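Local coordinates for protein histidine decarboxylase alpha chain (Lactobacillus sp. 30A, PDB 1IBV) that decarboxylates histidine to histamine and carbon dioxide, using a covalently bound pyruvoyl group instead of pyridoxal phosphate, at residues L207-P210 and E211-K215. Sequence-based numbering, arbitrary orientation.
Sequences LTMP and EWLEK
Thr-208 and Glu-211 form a capping box at the N-terminus of helix 209-216. The firmer half is the bond from Thr-208 N to Glu-211 OE2, 3.1 Å long and nearly straight at 166°, which reaches the carboxylate from above its plane. Glu-211 gets there by setting CG anti to its carbonyl carbon (chi1 -65°) and running extended beyond, back toward the start of the helix. The return bond, Glu-211 N to Thr-208 OG1, is weak at 3.4 Å, and the place of OG1 is less certain. Replacing Thr-208 with a valine would probably leave Glu-211 N without its side-chain cap, while the bond from the backbone N at this position to the carboxylate could persist. Regular helical bonding then takes over: Trp-212 N gives to Thr-208 O (2.9 Å), Leu-213 N to Met-209 O and Glu-214 N to Pro-210 O.

Around this polar start, Met-209 and Leu-207 meet the Trp-212 indole. Met-209 lies alongside Trp-212 and points the same way, its SD 3.8 Å from CE3 in an oblique Met-aromatic contact; SD also meets Leu-213 CD1. Leu-207 crosses the indole at about a right angle, with CD1 at the ring edge 4.0 Å from Trp-212 CD1, while its CD2 lies 3.6 Å from Lys-215 NZ. Beyond the turn, Trp-212 NE1 bonds to Ser-188 O, and Met-209 and Leu-213 rest on helix 43-53. The first turn thus joins a capped polar side to an apolar side buried against the fold, and the Glu-211 carboxylate, near the helix N-terminus, is likely to be stabilised in its charged form.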
# COMPACT_ATOMS: atom_id res chain seq x y z
N LEU B 207 -25.08 -16.42 2.19
CA LEU B 207 -26.22 -16.16 3.06
C LEU B 207 -27.42 -15.64 2.30
O LEU B 207 -27.28 -14.75 1.46
CB LEU B 207 -25.84 -15.13 4.13
CG LEU B 207 -24.94 -15.61 5.26
CD1 LEU B 207 -24.64 -14.45 6.17
CD2 LEU B 207 -25.65 -16.69 6.02
N THR B 208 -28.58 -16.23 2.52
CA THR B 208 -29.79 -15.76 1.88
C THR B 208 -30.28 -14.62 2.77
O THR B 208 -29.85 -14.51 3.93
CB THR B 208 -30.87 -16.85 1.82
OG1 THR B 208 -31.16 -17.32 3.14
CG2 THR B 208 -30.38 -18.02 0.97
N MET B 209 -31.20 -13.79 2.28
CA MET B 209 -31.69 -12.67 3.08
C MET B 209 -32.20 -13.08 4.45
O MET B 209 -31.76 -12.55 5.47
CB MET B 209 -32.74 -11.85 2.32
CG MET B 209 -33.12 -10.57 3.03
SD MET B 209 -31.66 -9.55 3.42
CE MET B 209 -31.57 -8.49 2.01
N PRO B 210 -33.11 -14.07 4.51
CA PRO B 210 -33.63 -14.51 5.81
C PRO B 210 -32.51 -14.99 6.74
O PRO B 210 -32.48 -14.63 7.92
CB PRO B 210 -34.55 -15.66 5.43
CG PRO B 210 -35.03 -15.26 4.07
CD PRO B 210 -33.76 -14.82 3.42
N GLU B 211 -31.60 -15.81 6.20
CA GLU B 211 -30.48 -16.35 6.96
C GLU B 211 -29.65 -15.23 7.57
O GLU B 211 -29.25 -15.30 8.74
CB GLU B 211 -29.58 -17.21 6.08
CG GLU B 211 -30.24 -18.47 5.54
CD GLU B 211 -29.30 -19.31 4.69
OE1 GLU B 211 -29.62 -20.48 4.43
OE2 GLU B 211 -28.23 -18.80 4.28
N TRP B 212 -29.42 -14.19 6.76
CA TRP B 212 -28.66 -13.02 7.19
C TRP B 212 -29.44 -12.31 8.29
O TRP B 212 -28.93 -12.08 9.39
CB TRP B 212 -28.47 -12.07 6.00
CG TRP B 212 -27.65 -10.86 6.32
CD1 TRP B 212 -26.30 -10.82 6.56
CD2 TRP B 212 -28.11 -9.52 6.46
NE1 TRP B 212 -25.91 -9.54 6.85
CE2 TRP B 212 -27.01 -8.72 6.80
CE3 TRP B 212 -29.37 -8.91 6.34
CZ2 TRP B 212 -27.11 -7.35 7.01
CZ3 TRP B 212 -29.47 -7.55 6.56
CH2 TRP B 212 -28.35 -6.79 6.89
N LEU B 213 -30.72 -12.04 8.02
CA LEU B 213 -31.59 -11.35 8.96
C LEU B 213 -31.50 -12.03 10.31
O LEU B 213 -31.13 -11.41 11.30
CB LEU B 213 -33.02 -11.38 8.45
CG LEU B 213 -33.66 -10.10 7.91
CD1 LEU B 213 -32.68 -9.20 7.20
CD2 LEU B 213 -34.77 -10.49 6.96
N GLU B 214 -31.75 -13.33 10.32
CA GLU B 214 -31.73 -14.12 11.55
C GLU B 214 -30.36 -14.12 12.20
O GLU B 214 -30.25 -13.91 13.41
CB GLU B 214 -32.17 -15.55 11.27
CG GLU B 214 -32.37 -16.41 12.52
CD GLU B 214 -32.97 -17.77 12.20
OE1 GLU B 214 -32.35 -18.50 11.37
OE2 GLU B 214 -34.05 -18.11 12.77
N LYS B 215 -29.32 -14.32 11.41
CA LYS B 215 -27.96 -14.37 11.93
C LYS B 215 -27.55 -13.03 12.52
O LYS B 215 -26.66 -12.96 13.37
CB LYS B 215 -26.97 -14.75 10.82
CG LYS B 215 -25.61 -15.25 11.32
CD LYS B 215 -25.64 -16.75 11.63
CE LYS B 215 -25.82 -17.56 10.34
NZ LYS B 215 -24.66 -17.34 9.42